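Local atomic coordinates of probable uracil-DNA glycosylase (Acanthamoeba polyphaga mimivirus, PDB entry 5X55), a protein that is probably a viral member of the uracil-DNA glycosylase superfamily, an alpha/beta protein built around a four-stranded parallel sheet. Residues 171-176 against 203-208; 181-186 against 288-293; 185-190 against 251-256; 293-298 against 314-319. All coordinates share one frame; numbering follows the deposited sequence.

Interaction 1: 171-176 against 203-208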
loop_
_atom_site.group_PDB
_atom_site.type_symbol
_atom_site.label_atom_id
_atom_site.label_comp_id
_atom_site.label_asym_id
_atom_site.label_seq_id
_atom_site.Cartn_x
_atom_site.Cartn_y
_atom_site.Cartn_z
ATOM N N LEU A 171 -6.775 -5.788 6.929
ATOM C CA LEU A 171 -5.612 -6.369 6.262
ATOM C C LEU A 171 -5.608 -6.104 4.758
ATOM O O LEU A 171 -4.573 -5.764 4.168
ATOM C CB LEU A 171 -5.580 -7.875 6.525
ATOM C CG LEU A 171 -4.437 -8.599 5.816
ATOM C CD1 LEU A 171 -3.116 -8.085 6.360
ATOM C CD2 LEU A 171 -4.562 -10.103 5.984
ATOM N N PHE A 172 -6.752 -6.290 4.113
ATOM C CA PHE A 172 -6.857 -6.166 2.666
ATOM C C PHE A 172 -7.663 -4.925 2.281
ATOM O O PHE A 172 -8.369 -4.922 1.268
ATOM C CB PHE A 172 -7.480 -7.429 2.071
ATOM C CG PHE A 172 -6.607 -8.661 2.158
ATOM C CD1 PHE A 172 -5.264 -8.616 1.814
ATOM C CD2 PHE A 172 -7.149 -9.882 2.569
ATOM C CE1 PHE A 172 -4.455 -9.775 1.885
ATOM C CE2 PHE A 172 -6.362 -11.037 2.647
ATOM C CZ PHE A 172 -5.002 -10.979 2.292
ATOM N N ASN A 173 -7.546 -3.872 3.094
ATOM C CA ASN A 173 -8.388 -2.680 2.996
ATOM C C ASN A 173 -8.429 -2.101 1.585
ATOM O O ASN A 173 -9.509 -1.823 1.041
ATOM C CB ASN A 173 -7.870 -1.628 3.978
ATOM C CG ASN A 173 -8.970 -0.807 4.590
ATOM O OD1 ASN A 173 -10.158 -1.081 4.401
ATOM N ND2 ASN A 173 -8.584 0.199 5.355
ATOM N N THR A 174 -7.258 -1.877 0.986
ATOM C CA THR A 174 -7.228 -1.260 -0.337
ATOM C C THR A 174 -7.918 -2.134 -1.376
ATOM O O THR A 174 -8.605 -1.620 -2.265
ATOM C CB THR A 174 -5.793 -0.961 -0.755
ATOM O OG1 THR A 174 -5.162 -0.199 0.280
ATOM C CG2 THR A 174 -5.791 -0.125 -2.024
ATOM N N MET A 175 -7.764 -3.455 -1.271
ATOM C CA MET A 175 -8.450 -4.365 -2.194
ATOM C C MET A 175 -9.946 -4.397 -1.937
ATOM O O MET A 175 -10.732 -4.573 -2.872
ATOM C CB MET A 175 -7.870 -5.783 -2.084
ATOM C CG MET A 175 -6.396 -5.859 -2.539
ATOM S SD MET A 175 -5.440 -7.250 -1.908
ATOM C CE MET A 175 -6.222 -8.608 -2.783
ATOM N N ASN A 176 -10.361 -4.241 -0.682
ATOM C CA ASN A 176 -11.787 -4.221 -0.400
ATOM C C ASN A 176 -12.431 -2.937 -0.897
ATOM O O ASN A 176 -13.615 -2.942 -1.253
ATOM C CB ASN A 176 -12.024 -4.438 1.095
ATOM C CG ASN A 176 -11.752 -5.885 1.507
ATOM O OD1 ASN A 176 -12.070 -6.805 0.754
ATOM N ND2 ASN A 176 -11.143 -6.089 2.678
ATOM N N TYR A 203 -1.469 2.681 14.007
ATOM C CA TYR A 203 -1.412 3.543 12.827
ATOM C C TYR A 203 -1.662 2.760 11.544
ATOM O O TYR A 203 -2.225 3.304 10.595
ATOM C CB TYR A 203 -0.054 4.240 12.733
ATOM C CG TYR A 203 0.227 5.242 13.822
ATOM C CD1 TYR A 203 -0.788 5.745 14.619
ATOM C CD2 TYR A 203 1.520 5.686 14.049
ATOM C CE1 TYR A 203 -0.517 6.665 15.625
ATOM C CE2 TYR A 203 1.801 6.602 15.039
ATOM C CZ TYR A 203 0.784 7.089 15.824
ATOM O OH TYR A 203 1.084 8.003 16.806
ATOM N N ALA A 204 -1.249 1.497 11.489
ATOM C CA ALA A 204 -1.458 0.690 10.290
ATOM C C ALA A 204 -2.952 0.461 10.049
ATOM O O ALA A 204 -3.692 0.075 10.966
ATOM C CB ALA A 204 -0.726 -0.642 10.424
ATOM N N MET A 205 -3.398 0.719 8.811
ATOM C CA MET A 205 -4.798 0.543 8.447
ATOM C C MET A 205 -4.964 -0.197 7.118
ATOM O O MET A 205 -6.023 -0.135 6.508
ATOM C CB MET A 205 -5.509 1.900 8.397
ATOM C CG MET A 205 -4.936 2.903 7.394
ATOM S SD MET A 205 -6.035 4.338 7.331
ATOM C CE MET A 205 -7.322 3.698 6.251
ATOM N N GLY A 206 -3.951 -0.935 6.675
ATOM C CA GLY A 206 -4.101 -1.744 5.487
ATOM C C GLY A 206 -3.936 -0.992 4.193
ATOM O O GLY A 206 -4.300 -1.518 3.138
ATOM N N CYS A 207 -3.433 0.234 4.256
ATOM C CA CYS A 207 -3.111 1.063 3.107
ATOM C C CYS A 207 -1.711 1.595 3.309
ATOM O O CYS A 207 -1.345 1.942 4.437
ATOM C CB CYS A 207 -4.058 2.250 2.977
ATOM S SG CYS A 207 -5.729 1.781 3.030
ATOM N N SER A 208 -0.943 1.702 2.231
ATOM C CA SER A 208 0.354 2.346 2.373
ATOM C C SER A 208 0.165 3.836 2.647
ATOM O O SER A 208 -0.780 4.466 2.154
ATOM C CB SER A 208 1.238 2.110 1.136
ATOM O OG SER A 208 0.639 2.534 -0.072
HETATM O O HOH W 1 -3.820 -3.786 2.341
#

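Interaction 2: 181-186 against 288-293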
loop_
_atom_site.group_PDB
_atom_site.type_symbol
_atom_site.label_atom_id
_atom_site.label_comp_id
_atom_site.label_asym_id
_atom_site.label_seq_id
_atom_site.Cartn_x
_atom_site.Cartn_y
_atom_site.Cartn_z
ATOM N N GLY A 181 -10.207 -4.048 -11.616
ATOM C CA GLY A 181 -10.552 -3.320 -12.829
ATOM C C GLY A 181 -10.702 -1.829 -12.647
ATOM O O GLY A 181 -10.824 -1.106 -13.641
ATOM N N LYS A 182 -10.682 -1.345 -11.410
ATOM C CA LYS A 182 -10.802 0.074 -11.144
ATOM C C LYS A 182 -9.502 0.696 -10.681
ATOM O O LYS A 182 -9.463 1.899 -10.426
ATOM C CB LYS A 182 -11.905 0.295 -10.107
ATOM C CG LYS A 182 -13.223 -0.316 -10.568
ATOM C CD LYS A 182 -13.845 0.579 -11.630
ATOM C CE LYS A 182 -14.682 1.667 -11.004
ATOM N NZ LYS A 182 -14.320 3.059 -11.442
ATOM N N ILE A 183 -8.436 -0.086 -10.574
ATOM C CA ILE A 183 -7.133 0.463 -10.245
ATOM C C ILE A 183 -6.641 1.326 -11.396
ATOM O O ILE A 183 -6.643 0.895 -12.555
ATOM C CB ILE A 183 -6.139 -0.670 -9.947
ATOM C CG1 ILE A 183 -6.491 -1.334 -8.616
ATOM C CG2 ILE A 183 -4.710 -0.153 -9.963
ATOM C CD1 ILE A 183 -6.012 -2.758 -8.505
ATOM N N LYS A 184 -6.203 2.549 -11.081
ATOM C CA LYS A 184 -5.496 3.394 -12.041
ATOM C C LYS A 184 -4.027 3.616 -11.707
ATOM O O LYS A 184 -3.223 3.762 -12.619
ATOM C CB LYS A 184 -6.171 4.759 -12.150
ATOM C CG LYS A 184 -7.628 4.676 -12.486
ATOM C CD LYS A 184 -8.372 5.781 -11.777
ATOM C CE LYS A 184 -8.887 6.817 -12.726
ATOM N NZ LYS A 184 -9.945 7.652 -12.034
ATOM N N VAL A 185 -3.677 3.676 -10.427
ATOM C CA VAL A 185 -2.333 3.980 -9.959
ATOM C C VAL A 185 -2.040 3.017 -8.827
ATOM O O VAL A 185 -2.910 2.765 -7.986
ATOM C CB VAL A 185 -2.212 5.441 -9.466
ATOM C CG1 VAL A 185 -0.777 5.762 -9.084
ATOM C CG2 VAL A 185 -2.731 6.409 -10.504
ATOM N N VAL A 186 -0.836 2.441 -8.831
ATOM C CA VAL A 186 -0.371 1.537 -7.784
ATOM C C VAL A 186 0.777 2.239 -7.077
ATOM O O VAL A 186 1.796 2.546 -7.710
ATOM C CB VAL A 186 0.093 0.189 -8.356
ATOM C CG1 VAL A 186 0.637 -0.698 -7.232
ATOM C CG2 VAL A 186 -1.039 -0.500 -9.129
ATOM N N ASP A 288 -4.224 -3.116 -18.425
ATOM C CA ASP A 288 -3.291 -2.396 -19.259
ATOM C C ASP A 288 -3.160 -0.951 -18.840
ATOM O O ASP A 288 -4.098 -0.347 -18.291
ATOM C CB ASP A 288 -3.685 -2.500 -20.717
ATOM C CG ASP A 288 -3.487 -3.914 -21.263
ATOM O OD1 ASP A 288 -4.170 -4.284 -22.247
ATOM O OD2 ASP A 288 -2.651 -4.659 -20.709
ATOM N N ASP A 289 -1.955 -0.425 -19.069
ATOM C CA ASP A 289 -1.719 1.000 -18.930
ATOM C C ASP A 289 -2.013 1.471 -17.501
ATOM O O ASP A 289 -2.675 2.493 -17.280
ATOM C CB ASP A 289 -2.575 1.760 -19.945
ATOM C CG ASP A 289 -2.174 3.194 -20.083
ATOM O OD1 ASP A 289 -3.088 4.043 -20.063
ATOM O OD2 ASP A 289 -0.958 3.459 -20.208
ATOM N N LEU A 290 -1.582 0.681 -16.521
ATOM C CA LEU A 290 -1.610 1.146 -15.146
ATOM C C LEU A 290 -0.443 2.090 -14.931
ATOM O O LEU A 290 0.525 2.099 -15.696
ATOM C CB LEU A 290 -1.521 -0.021 -14.164
ATOM C CG LEU A 290 -2.569 -1.122 -14.322
ATOM C CD1 LEU A 290 -2.403 -2.183 -13.236
ATOM C CD2 LEU A 290 -3.977 -0.561 -14.315
ATOM N N ILE A 291 -0.526 2.886 -13.873
ATOM C CA ILE A 291 0.588 3.731 -13.470
ATOM C C ILE A 291 1.180 3.173 -12.181
ATOM O O ILE A 291 0.468 3.022 -11.181
ATOM C CB ILE A 291 0.154 5.190 -13.298
ATOM C CG1 ILE A 291 -0.460 5.683 -14.611
ATOM C CG2 ILE A 291 1.359 6.027 -12.873
ATOM C CD1 ILE A 291 -1.305 6.926 -14.477
ATOM N N PHE A 292 2.478 2.866 -12.209
ATOM C CA PHE A 292 3.225 2.401 -11.049
ATOM C C PHE A 292 4.140 3.518 -10.566
ATOM O O PHE A 292 4.943 4.056 -11.342
ATOM C CB PHE A 292 4.046 1.143 -11.375
ATOM C CG PHE A 292 3.222 -0.106 -11.482
ATOM C CD1 PHE A 292 2.548 -0.408 -12.653
ATOM C CD2 PHE A 292 3.099 -0.971 -10.391
ATOM C CE1 PHE A 292 1.764 -1.553 -12.759
ATOM C CE2 PHE A 292 2.312 -2.130 -10.474
ATOM C CZ PHE A 292 1.636 -2.418 -11.665
ATOM N N VAL A 293 4.009 3.864 -9.289
ATOM C CA VAL A 293 4.812 4.896 -8.645
ATOM C C VAL A 293 5.783 4.205 -7.702
ATOM O O VAL A 293 5.359 3.527 -6.756
ATOM C CB VAL A 293 3.925 5.895 -7.890
ATOM C CG1 VAL A 293 4.771 6.908 -7.193
ATOM C CG2 VAL A 293 2.973 6.556 -8.837
HETATM O O HOH W 2 -3.983 3.870 -15.259
HETATM O O HOH W 3 3.996 1.097 -7.039
#

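Interaction 3: 185-190 against 251-256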
loop_
_atom_site.group_PDB
_atom_site.type_symbol
_atom_site.label_atom_id
_atom_site.label_comp_id
_atom_site.label_asym_id
_atom_site.label_seq_id
_atom_site.Cartn_x
_atom_site.Cartn_y
_atom_site.Cartn_z
ATOM N N VAL A 185 -3.677 3.676 -10.427
ATOM C CA VAL A 185 -2.333 3.980 -9.959
ATOM C C VAL A 185 -2.040 3.017 -8.827
ATOM O O VAL A 185 -2.910 2.765 -7.986
ATOM C CB VAL A 185 -2.212 5.441 -9.466
ATOM C CG1 VAL A 185 -0.777 5.762 -9.084
ATOM C CG2 VAL A 185 -2.731 6.409 -10.504
ATOM N N VAL A 186 -0.836 2.441 -8.831
ATOM C CA VAL A 186 -0.371 1.537 -7.784
ATOM C C VAL A 186 0.777 2.239 -7.077
ATOM O O VAL A 186 1.796 2.546 -7.710
ATOM C CB VAL A 186 0.093 0.189 -8.356
ATOM C CG1 VAL A 186 0.637 -0.698 -7.232
ATOM C CG2 VAL A 186 -1.039 -0.500 -9.129
ATOM N N ILE A 187 0.607 2.519 -5.784
ATOM C CA ILE A 187 1.651 3.131 -4.956
ATOM C C ILE A 187 2.063 2.126 -3.881
ATOM O O ILE A 187 1.320 1.881 -2.921
ATOM C CB ILE A 187 1.203 4.457 -4.323
ATOM C CG1 ILE A 187 0.518 5.354 -5.364
ATOM C CG2 ILE A 187 2.413 5.177 -3.689
ATOM C CD1 ILE A 187 0.328 6.779 -4.917
ATOM N N LEU A 188 3.262 1.579 -4.015
ATOM C CA LEU A 188 3.762 0.604 -3.055
ATOM C C LEU A 188 4.415 1.268 -1.849
ATOM O O LEU A 188 5.266 2.150 -1.992
ATOM C CB LEU A 188 4.758 -0.319 -3.725
ATOM C CG LEU A 188 4.008 -1.283 -4.624
ATOM C CD1 LEU A 188 4.953 -1.740 -5.706
ATOM C CD2 LEU A 188 3.481 -2.443 -3.785
ATOM N N GLY A 189 4.000 0.846 -0.664
ATOM C CA GLY A 189 4.803 1.015 0.524
ATOM C C GLY A 189 5.630 -0.241 0.794
ATOM O O GLY A 189 5.561 -1.258 0.095
ATOM N N GLN A 190 6.440 -0.159 1.827
ATOM C CA GLN A 190 7.267 -1.297 2.185
ATOM C C GLN A 190 6.595 -2.055 3.322
ATOM O O GLN A 190 5.861 -3.012 3.067
ATOM C CB GLN A 190 8.659 -0.819 2.555
ATOM C CG GLN A 190 9.660 -1.926 2.764
ATOM C CD GLN A 190 11.062 -1.369 3.013
ATOM O OE1 GLN A 190 11.857 -1.244 2.088
ATOM N NE2 GLN A 190 11.364 -1.041 4.267
ATOM N N THR A 251 -6.574 4.941 -6.526
ATOM C CA THR A 251 -5.177 4.883 -6.115
ATOM C C THR A 251 -4.982 3.639 -5.243
ATOM O O THR A 251 -5.431 3.598 -4.090
ATOM C CB THR A 251 -4.759 6.157 -5.382
ATOM O OG1 THR A 251 -5.316 7.295 -6.051
ATOM C CG2 THR A 251 -3.235 6.285 -5.405
ATOM N N PHE A 252 -4.300 2.630 -5.789
ATOM C CA PHE A 252 -4.132 1.327 -5.133
ATOM C C PHE A 252 -2.875 1.381 -4.269
ATOM O O PHE A 252 -1.771 1.064 -4.710
ATOM C CB PHE A 252 -4.050 0.224 -6.184
ATOM C CG PHE A 252 -4.091 -1.185 -5.634
ATOM C CD1 PHE A 252 -5.263 -1.708 -5.100
ATOM C CD2 PHE A 252 -2.979 -2.009 -5.722
ATOM C CE1 PHE A 252 -5.321 -3.012 -4.633
ATOM C CE2 PHE A 252 -3.027 -3.323 -5.253
ATOM C CZ PHE A 252 -4.207 -3.824 -4.703
ATOM N N MET A 253 -3.046 1.776 -3.021
ATOM C CA MET A 253 -1.928 2.053 -2.124
ATOM C C MET A 253 -1.821 0.892 -1.154
ATOM O O MET A 253 -2.548 0.835 -0.164
ATOM C CB MET A 253 -2.137 3.371 -1.382
ATOM C CG MET A 253 -2.468 4.565 -2.285
ATOM S SD MET A 253 -2.580 6.110 -1.339
ATOM C CE MET A 253 -0.841 6.299 -0.897
ATOM N N ILE A 254 -0.896 -0.026 -1.431
ATOM C CA ILE A 254 -0.663 -1.190 -0.588
ATOM C C ILE A 254 0.791 -1.195 -0.118
ATOM O O ILE A 254 1.668 -0.556 -0.706
ATOM C CB ILE A 254 -0.980 -2.505 -1.328
ATOM C CG1 ILE A 254 -0.113 -2.611 -2.584
ATOM C CG2 ILE A 254 -2.444 -2.591 -1.690
ATOM C CD1 ILE A 254 -0.052 -3.997 -3.168
ATOM N N ASN A 255 1.037 -1.951 0.948
ATOM C CA ASN A 255 2.374 -2.259 1.431
ATOM C C ASN A 255 2.791 -3.640 0.921
ATOM O O ASN A 255 2.010 -4.591 1.001
ATOM C CB ASN A 255 2.407 -2.219 2.956
ATOM C CG ASN A 255 2.202 -0.816 3.517
ATOM O OD1 ASN A 255 2.850 0.127 3.082
ATOM N ND2 ASN A 255 1.312 -0.680 4.497
ATOM N N SER A 256 4.022 -3.756 0.402
ATOM C CA SER A 256 4.473 -5.050 -0.102
ATOM C C SER A 256 4.549 -6.104 1.007
ATOM O O SER A 256 4.393 -7.300 0.738
ATOM C CB SER A 256 5.827 -4.892 -0.784
ATOM O OG SER A 256 6.779 -4.370 0.126
#

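Interaction 4: 293-298 against 314-319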
loop_
_atom_site.group_PDB
_atom_site.type_symbol
_atom_site.label_atom_id
_atom_site.label_comp_id
_atom_site.label_asym_id
_atom_site.label_seq_id
_atom_site.Cartn_x
_atom_site.Cartn_y
_atom_site.Cartn_z
ATOM N N VAL A 293 4.009 3.864 -9.289
ATOM C CA VAL A 293 4.812 4.896 -8.645
ATOM C C VAL A 293 5.783 4.205 -7.702
ATOM O O VAL A 293 5.359 3.527 -6.756
ATOM C CB VAL A 293 3.925 5.895 -7.890
ATOM C CG1 VAL A 293 4.771 6.908 -7.193
ATOM C CG2 VAL A 293 2.973 6.556 -8.837
ATOM N N ALA A 294 7.085 4.364 -7.962
ATOM C CA ALA A 294 8.135 3.690 -7.203
ATOM C C ALA A 294 8.894 4.722 -6.368
ATOM O O ALA A 294 9.754 5.446 -6.880
ATOM C CB ALA A 294 9.077 2.928 -8.137
ATOM N N TRP A 295 8.578 4.787 -5.075
ATOM C CA TRP A 295 9.269 5.674 -4.153
ATOM C C TRP A 295 10.263 4.844 -3.324
ATOM O O TRP A 295 9.863 4.085 -2.430
ATOM C CB TRP A 295 8.258 6.397 -3.271
ATOM C CG TRP A 295 7.350 7.401 -3.979
ATOM C CD1 TRP A 295 7.605 8.102 -5.131
ATOM C CD2 TRP A 295 6.039 7.813 -3.541
ATOM N NE1 TRP A 295 6.530 8.928 -5.432
ATOM C CE2 TRP A 295 5.562 8.765 -4.472
ATOM C CE3 TRP A 295 5.229 7.468 -2.448
ATOM C CZ2 TRP A 295 4.316 9.366 -4.348
ATOM C CZ3 TRP A 295 3.979 8.082 -2.321
ATOM C CH2 TRP A 295 3.537 9.013 -3.272
ATOM N N GLY A 296 11.558 4.997 -3.614
ATOM C CA GLY A 296 12.586 4.231 -2.946
ATOM C C GLY A 296 12.991 2.982 -3.719
ATOM O O GLY A 296 12.331 2.536 -4.665
ATOM N N ALA A 297 14.112 2.402 -3.287
ATOM C CA ALA A 297 14.750 1.326 -4.046
ATOM C C ALA A 297 13.953 0.028 -3.982
ATOM O O ALA A 297 13.856 -0.702 -4.977
ATOM C CB ALA A 297 16.174 1.112 -3.527
ATOM N N HIS A 298 13.368 -0.271 -2.826
ATOM C CA HIS A 298 12.557 -1.474 -2.676
ATOM C C HIS A 298 11.332 -1.461 -3.604
ATOM O O HIS A 298 11.064 -2.434 -4.326
ATOM C CB HIS A 298 12.127 -1.606 -1.213
ATOM C CG HIS A 298 11.163 -2.719 -0.990
ATOM N ND1 HIS A 298 11.554 -4.039 -0.977
ATOM C CD2 HIS A 298 9.815 -2.718 -0.864
ATOM C CE1 HIS A 298 10.489 -4.807 -0.814
ATOM N NE2 HIS A 298 9.423 -4.029 -0.737
ATOM N N ILE A 314 6.957 5.470 -12.659
ATOM C CA ILE A 314 7.498 6.755 -12.207
ATOM C C ILE A 314 8.338 6.469 -10.978
ATOM O O ILE A 314 7.830 5.893 -10.005
ATOM C CB ILE A 314 6.380 7.749 -11.850
ATOM C CG1 ILE A 314 5.494 8.068 -13.049
ATOM C CG2 ILE A 314 6.949 9.028 -11.272
ATOM C CD1 ILE A 314 4.232 8.852 -12.631
ATOM N N THR A 315 9.609 6.880 -11.004
ATOM C CA THR A 315 10.566 6.484 -9.981
ATOM C C THR A 315 11.277 7.692 -9.388
ATOM O O THR A 315 11.731 8.577 -10.115
ATOM C CB THR A 315 11.613 5.510 -10.551
ATOM O OG1 THR A 315 10.949 4.422 -11.199
ATOM C CG2 THR A 315 12.442 4.950 -9.442
ATOM N N SER A 316 11.415 7.697 -8.070
ATOM C CA SER A 316 12.211 8.701 -7.378
ATOM C C SER A 316 12.660 8.110 -6.049
ATOM O O SER A 316 12.390 6.946 -5.746
ATOM C CB SER A 316 11.403 9.973 -7.153
ATOM O OG SER A 316 10.474 9.740 -6.105
ATOM N N SER A 317 13.323 8.931 -5.236
ATOM C CA SER A 317 13.627 8.496 -3.883
ATOM C C SER A 317 12.366 8.534 -3.014
ATOM O O SER A 317 11.326 9.099 -3.377
ATOM C CB SER A 317 14.717 9.367 -3.254
ATOM O OG SER A 317 14.169 10.571 -2.720
ATOM N N HIS A 318 12.498 7.942 -1.833
ATOM C CA HIS A 318 11.397 7.816 -0.895
ATOM C C HIS A 318 11.125 9.147 -0.190
ATOM O O HIS A 318 12.054 9.919 0.078
ATOM C CB HIS A 318 11.736 6.740 0.134
ATOM C CG HIS A 318 10.576 6.289 0.972
ATOM N ND1 HIS A 318 10.176 6.956 2.110
ATOM C CD2 HIS A 318 9.762 5.210 0.866
ATOM C CE1 HIS A 318 9.161 6.317 2.663
ATOM N NE2 HIS A 318 8.882 5.260 1.924
ATOM N N PRO A 319 9.862 9.426 0.142
ATOM C CA PRO A 319 9.524 10.703 0.791
ATOM C C PRO A 319 9.896 10.789 2.252
ATOM O O PRO A 319 9.679 11.847 2.854
ATOM C CB PRO A 319 7.995 10.777 0.641
ATOM C CG PRO A 319 7.566 9.368 0.595
ATOM C CD PRO A 319 8.645 8.679 -0.226
#

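Interaction 1: 171-176 against 203-208
N173 and G206 lie at the middle of this buried contact, with T174 beside them. The carboxamide of N173 reaches over to the backbone ahead of G206, and its ND2 gives a hydrogen bond to M205 O at 2.8 Å. The bond is bent, with 143° at the hydrogen, although the donor lies nearly in line with the C=O bond. The same ND2 has a second acceptor in Y101 O of helix 98-102, so the amide is gripped from two chain segments. The methyl end of M205 completes the fit: CE comes to 3.8 Å from N173 ND2.

G206 has a positive phi of 81° and puts only backbone against the helix start. Its O sits 3.7 Å from N173 CB, and water 1 links it to L171 O, to which the water donates at 2.8 Å. T174 keeps OG1 beside its own backbone N (chi1 -53°). That places the hydroxyl 3.4 Å from C207 SG, while its main polar partner is M253 O on strand 251-255.

F172 is the N-cap of helix 173-177, and the loop meets the first turn through N173 and T174. This is a helix N terminus docked onto a connecting loop of the alpha/beta glycosylase fold, just before the chain enters the parallel sheet.

Interaction 2: 181-186 against 288-293
V186 sets CG1 opposite its backbone N (chi1 177°), and F292 keeps its ring carbon CG beside its own N (chi1 -75°). Parallel pairing puts the two residues on one face of the sheet, and these torsions lay the valine branches and the ring alongside each other. The ring atoms CD2 and CE2 of F292 each lie 3.8 Å from V186 CB. V186 CG2 rests over one ring face, toward the rim. Farther back, L290 turns CD2 against the carbonyl of I183, with 3.5 Å between CD2 and O.

On the face carrying V185, I291 and V293, the two branches of V185 divide their work. CG1 meets V293 CG2 at 3.8 Å, and CG2 meets I291 CB at 4.2 Å. Helix 350-360 covers this side, with I354 touching both V185 and V293; helix 273-286 lies on the F292 side.

Between the two faces runs a regular parallel ladder. I291 N bonds to K184 O, V186 N to I291 O at 2.7 Å, and V293 N to V186 O at 3.0 Å with a nearly straight 174° at the hydrogen. Two carbonyls take a second proton from water: water 2 spans K184 O and D289 O, and water 3 spans V186 O and V293 O.

The chemistry is thus divided: mostly hydrocarbon meets hydrocarbon on the sheet faces, while the polar backbone is paired strand to strand, with water completing the carbonyls of K184 and V186 where the ladder begins and ends.

Interaction 3: 185-190 against 251-256
V185 and F252 open the firm end of this parallel pair: F252 N donates to V185 O at 2.6 Å, and I187 N answers to F252 O at 3.0 Å. Side chains pack closely here too. T251 CG2 meets I187 CD1 at 3.6 Å, the two side chains crossing at a slant, while T251 OG1 turns to W246 O. On the other face V186 CG1 comes to the edge of the F252 ring.

The ladder slackens in the middle, just past F252, the centre of an inverse gamma turn. I254 N to I187 O is a weak bond of 3.3 Å, bent to 131° at the hydrogen. The side chains still touch: L188 CD2 lies 3.8 Å from I254 CG1, the isoleucine placing that branch between its own N and carbonyl carbon (chi1 59°). Shorter, straighter bonds then return, G189 N to I254 O at 2.7 Å and S256 N to G189 O. N255 OD1 presses on the glycine, 3.3 Å from its CA. S256 is buried; its OG makes only weak, unsettled approaches to the carbonyls of G189 and Q190, and its stronger partner is H298 NE2.

The solvent side is Q190, exposed, its side chain starting away from the partner strand. G189 and Q190 begin the GQDPYP sequence, which resembles the GQDPY motif of classical uracil-DNA glycosylases.

Strand 251-255 borders the sheet, with F252 and I254 against T174 of helix 173-177; strand 185-189 is flanked across by strand 291-295, and L302 of helix 297-303 touches L188.

Interaction 4: 293-298 against 314-319
A beta-alpha-beta unit, strand 291-295, helix 297-303 and strand 312-316, is closed here by A294 and W295 pairing with I314 to S316. The two strands run parallel, and the second leads into H318-P319, the start of an HPSP sequence known from uracil-DNA glycosylases.

A294 is held through both its N and its O: its N bonds to I314 O at 2.7 Å, and its O accepts S316 N. G296 N then donates to S316 O at 3.0 Å, with an almost straight 178° at the hydrogen. G296 has a positive phi and is the N-cap of helix 297-303, so this bond ties the turn from strand to helix onto the neighbouring strand. On the A294 face, T315 lays its methyl CG2 3.7 Å from A294 O.

W295 has the largest surface buried by the contact. Its CB packs against P319 CD at 3.8 Å, tryptophan and proline meeting at about a right angle. Around the indole, H350, F345 and F209 add edge-to-face ring contacts. H318 holds CG opposite its backbone N (chi1 -167°), which swings the imidazole toward the strand end; the ring presents its edge to W295 O, with CD2 3.5 Å away. ND1 has its own partner, S320 N.

S316 has OG between its N and its carbonyl carbon (chi1 75°). From there the hydroxyl gives its proton to S317 O at 2.9 Å while OG lies 3.4 Å from W295 CD1.

From the N terminus, 171-176 begins interaction 1 and leads into strand 185-189, where interactions 2 and 3 both start, sharing V185 and V186. Interaction 1 closes first, at 203-208, so it crosses both. Interaction 3 closes next at 251-256, and interaction 2 last of the three at 288-293. Interaction 4 opens from V293 and closes a short loop at 314-319, in series with the others. Interactions 3, 2 and 4 together assemble the sheet in the order 251-255, 185-189, 291-295, 312-316. Interaction 1 is tied to interaction 3 by S208 OG, bonded to I187 O, while interactions 3 and 4 also touch where I187 CG2 packs on the W295 ring.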